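Local coordinates for protein phosphoribosylformylglycinamidine cyclo-ligase (Thermus thermophilus HB8, PDB 5AVM) that probably catalyses the ATP-dependent ring closure of formylglycinamidine ribonucleotide to 5-aminoimidazole ribonucleotide in de novo purine biosynthesis, at residues V63-E72 with H186-R194. Residues are numbered along the deposited sequence; the frame is centred on the assembly and turned at random.
Sequences VGTKTLLALE and HTNGYSLIR. With SO4 (sulfate ion), chain L.
Lys66 lies alongside Tyr190, both side chains pointing the same way. Its CG leaves anti to the backbone N (chi1 -180°) and the chain then runs extended across one ring face. Lys66 CG sits 3.6 Å from the centroid of the Tyr190 ring, a CH-pi contact. Ile193 CD1 covers the opposite face, and Leu69 CD2 meets the ring edge 3.4 Å from Tyr190 CD2. Lys66 NZ donates to Tyr190 OH at 2.8 Å and to His186 O at 2.6 Å. Asp82 forms a salt bridge with this buried ammonium, Arg219 O accepts a hydrogen bond from it, and Leu217 O bonds the tyrosine hydroxyl. At the other end a salt bridge joins Arg194 to Glu72, side-on. Arg194 NE reaches Glu72 OE1 at 2.9 Å and Arg194 NH2 reaches Glu72 OE2 at 3.0 Å. Both nitrogens come from above the carboxylate plane, which is turned 66° from the guanidinium. Leu68 CB lies over the guanidinium face. A sulfate, probably from the crystallisation liquor, links the two loops. N-cap Gly189 N donates to sulfate O4 at 3.0 Å, Tyr190 N to sulfate O3 at 3.1 Å, and Thr65 N weakly. The ion lies between the N- and C-terminal domains of the PurM fold.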
loop_
_atom_site.group_PDB
_atom_site.type_symbol
_atom_site.label_atom_id
_atom_site.label_comp_id
_atom_site.label_asym_id
_atom_site.label_seq_id
_atom_site.Cartn_x
_atom_site.Cartn_y
_atom_site.Cartn_z
ATOM N N VAL B 63 -8.723 -5.123 -0.232
ATOM C CA VAL B 63 -9.775 -6.131 -0.297
ATOM C C VAL B 63 -11.105 -5.405 -0.502
ATOM O O VAL B 63 -11.900 -5.763 -1.379
ATOM C CB VAL B 63 -9.816 -6.985 1.003
ATOM C CG1 VAL B 63 -11.027 -7.897 1.007
ATOM C CG2 VAL B 63 -8.552 -7.830 1.108
ATOM N N GLY B 64 -11.333 -4.364 0.289
ATOM C CA GLY B 64 -12.569 -3.609 0.174
ATOM C C GLY B 64 -13.548 -3.938 1.286
ATOM O O GLY B 64 -13.197 -4.628 2.231
ATOM N N THR B 65 -14.777 -3.449 1.166
ATOM C CA THR B 65 -15.800 -3.690 2.171
ATOM C C THR B 65 -16.113 -5.176 2.340
ATOM O O THR B 65 -16.716 -5.583 3.338
ATOM C CB THR B 65 -17.078 -2.893 1.832
ATOM O OG1 THR B 65 -16.819 -1.495 2.029
ATOM C CG2 THR B 65 -18.243 -3.315 2.709
ATOM N N LYS B 66 -15.700 -5.995 1.374
ATOM C CA LYS B 66 -15.931 -7.435 1.479
ATOM C C LYS B 66 -15.415 -7.889 2.833
ATOM O O LYS B 66 -15.917 -8.852 3.406
ATOM C CB LYS B 66 -15.179 -8.199 0.387
ATOM C CG LYS B 66 -15.388 -9.708 0.436
ATOM C CD LYS B 66 -14.887 -10.364 -0.844
ATOM C CE LYS B 66 -15.307 -11.827 -0.937
ATOM N NZ LYS B 66 -15.016 -12.378 -2.300
ATOM N N THR B 67 -14.404 -7.177 3.330
ATOM C CA THR B 67 -13.774 -7.471 4.610
ATOM C C THR B 67 -14.771 -7.450 5.759
ATOM O O THR B 67 -14.726 -8.304 6.643
ATOM C CB THR B 67 -12.646 -6.469 4.914
ATOM O OG1 THR B 67 -11.651 -6.539 3.885
ATOM C CG2 THR B 67 -12.001 -6.792 6.245
ATOM N N LEU B 68 -15.673 -6.476 5.751
ATOM C CA LEU B 68 -16.671 -6.381 6.810
ATOM C C LEU B 68 -17.624 -7.573 6.721
ATOM O O LEU B 68 -18.016 -8.141 7.743
ATOM C CB LEU B 68 -17.425 -5.060 6.689
ATOM C CG LEU B 68 -16.474 -3.869 6.812
ATOM C CD1 LEU B 68 -17.216 -2.567 6.576
ATOM C CD2 LEU B 68 -15.829 -3.888 8.189
ATOM N N LEU B 69 -17.977 -7.967 5.497
ATOM C CA LEU B 69 -18.863 -9.108 5.299
ATOM C C LEU B 69 -18.236 -10.381 5.873
ATOM O O LEU B 69 -18.920 -11.194 6.505
ATOM C CB LEU B 69 -19.148 -9.314 3.809
ATOM C CG LEU B 69 -20.057 -10.499 3.452
ATOM C CD1 LEU B 69 -21.448 -10.287 4.049
ATOM C CD2 LEU B 69 -20.145 -10.640 1.941
ATOM N N ALA B 70 -16.933 -10.542 5.649
ATOM C CA ALA B 70 -16.189 -11.712 6.119
ATOM C C ALA B 70 -16.086 -11.783 7.639
ATOM O O ALA B 70 -16.267 -12.849 8.233
ATOM C CB ALA B 70 -14.790 -11.721 5.503
ATOM N N LEU B 71 -15.778 -10.658 8.272
ATOM C CA LEU B 71 -15.662 -10.639 9.723
ATOM C C LEU B 71 -17.004 -11.038 10.327
ATOM O O LEU B 71 -17.075 -11.938 11.167
ATOM C CB LEU B 71 -15.252 -9.244 10.207
ATOM C CG LEU B 71 -13.829 -8.770 9.898
ATOM C CD1 LEU B 71 -13.737 -7.281 10.155
ATOM C CD2 LEU B 71 -12.824 -9.537 10.743
ATOM N N GLU B 72 -18.063 -10.366 9.882
ATOM C CA GLU B 72 -19.413 -10.637 10.357
ATOM C C GLU B 72 -19.732 -12.129 10.290
ATOM O O GLU B 72 -20.199 -12.716 11.268
ATOM C CB GLU B 72 -20.431 -9.853 9.527
ATOM C CG GLU B 72 -20.302 -8.346 9.637
ATOM C CD GLU B 72 -21.401 -7.617 8.891
ATOM O OE1 GLU B 72 -21.464 -7.736 7.648
ATOM O OE2 GLU B 72 -22.209 -6.928 9.551
ATOM N N HIS B 186 -16.339 -11.447 -6.397
ATOM C CA HIS B 186 -14.916 -11.149 -6.319
ATOM C C HIS B 186 -14.673 -10.147 -5.203
ATOM O O HIS B 186 -14.997 -10.430 -4.048
ATOM C CB HIS B 186 -14.401 -10.620 -7.659
ATOM C CG HIS B 186 -14.013 -11.703 -8.619
ATOM N ND1 HIS B 186 -13.423 -11.446 -9.835
ATOM C CD2 HIS B 186 -14.084 -13.051 -8.512
ATOM C CE1 HIS B 186 -13.140 -12.588 -10.436
ATOM N NE2 HIS B 186 -13.530 -13.578 -9.653
ATOM N N THR B 187 -14.129 -8.978 -5.520
ATOM C CA THR B 187 -13.856 -8.002 -4.471
ATOM C C THR B 187 -14.305 -6.570 -4.727
ATOM O O THR B 187 -13.622 -5.614 -4.354
ATOM C CB THR B 187 -12.348 -7.991 -4.087
ATOM O OG1 THR B 187 -11.546 -8.045 -5.270
ATOM C CG2 THR B 187 -12.013 -9.173 -3.202
ATOM N N ASN B 188 -15.460 -6.414 -5.356
ATOM C CA ASN B 188 -15.997 -5.088 -5.602
ATOM C C ASN B 188 -17.517 -5.145 -5.507
ATOM O O ASN B 188 -18.129 -6.127 -5.926
ATOM C CB ASN B 188 -15.561 -4.568 -6.977
ATOM C CG ASN B 188 -14.155 -3.973 -6.962
ATOM O OD1 ASN B 188 -13.940 -2.862 -6.472
ATOM N ND2 ASN B 188 -13.193 -4.717 -7.495
ATOM N N GLY B 189 -18.112 -4.100 -4.932
ATOM C CA GLY B 189 -19.557 -4.028 -4.798
ATOM C C GLY B 189 -20.108 -4.661 -3.537
ATOM O O GLY B 189 -21.315 -4.860 -3.410
ATOM N N TYR B 190 -19.238 -4.979 -2.591
ATOM C CA TYR B 190 -19.711 -5.592 -1.375
ATOM C C TYR B 190 -20.408 -4.634 -0.429
ATOM O O TYR B 190 -20.882 -5.044 0.631
ATOM C CB TYR B 190 -18.574 -6.314 -0.665
ATOM C CG TYR B 190 -18.296 -7.670 -1.267
ATOM C CD1 TYR B 190 -17.633 -7.791 -2.494
ATOM C CD2 TYR B 190 -18.725 -8.834 -0.630
ATOM C CE1 TYR B 190 -17.405 -9.038 -3.067
ATOM C CE2 TYR B 190 -18.503 -10.084 -1.195
ATOM C CZ TYR B 190 -17.841 -10.176 -2.411
ATOM O OH TYR B 190 -17.600 -11.415 -2.953
ATOM N N SER B 191 -20.474 -3.360 -0.797
ATOM C CA SER B 191 -21.168 -2.390 0.041
ATOM C C SER B 191 -22.652 -2.518 -0.307
ATOM O O SER B 191 -23.529 -2.466 0.567
ATOM C CB SER B 191 -20.689 -0.975 -0.257
ATOM O OG SER B 191 -21.434 -0.048 0.512
ATOM N N LEU B 192 -22.921 -2.682 -1.599
ATOM C CA LEU B 192 -24.282 -2.852 -2.081
ATOM C C LEU B 192 -24.747 -4.184 -1.510
ATOM O O LEU B 192 -25.845 -4.285 -0.964
ATOM C CB LEU B 192 -24.302 -2.874 -3.620
ATOM C CG LEU B 192 -25.644 -2.999 -4.356
ATOM C CD1 LEU B 192 -26.732 -2.219 -3.628
ATOM C CD2 LEU B 192 -25.492 -2.487 -5.776
ATOM N N ILE B 193 -23.879 -5.188 -1.613
ATOM C CA ILE B 193 -24.154 -6.536 -1.112
ATOM C C ILE B 193 -24.518 -6.580 0.374
ATOM O O ILE B 193 -25.529 -7.171 0.746
ATOM C CB ILE B 193 -22.940 -7.472 -1.355
ATOM C CG1 ILE B 193 -22.843 -7.822 -2.839
ATOM C CG2 ILE B 193 -23.056 -8.721 -0.514
ATOM C CD1 ILE B 193 -21.547 -8.504 -3.226
ATOM N N ARG B 194 -23.700 -5.969 1.225
ATOM C CA ARG B 194 -23.969 -5.985 2.660
ATOM C C ARG B 194 -25.308 -5.344 2.998
ATOM O O ARG B 194 -25.947 -5.710 3.988
ATOM C CB ARG B 194 -22.832 -5.303 3.430
ATOM C CG ARG B 194 -21.519 -6.096 3.431
ATOM C CD ARG B 194 -20.486 -5.477 4.367
ATOM N NE ARG B 194 -20.887 -5.558 5.773
ATOM C CZ ARG B 194 -20.926 -4.517 6.602
ATOM N NH1 ARG B 194 -20.591 -3.306 6.170
ATOM N NH2 ARG B 194 -21.298 -4.683 7.864
HETATM S S SO4 L . -16.481 -2.294 -2.182
HETATM O O1 SO4 L . -17.472 -1.916 -1.164
HETATM O O2 SO4 L . -15.149 -1.759 -1.808
HETATM O O3 SO4 L . -16.409 -3.763 -2.279
HETATM O O4 SO4 L . -16.892 -1.744 -3.488
#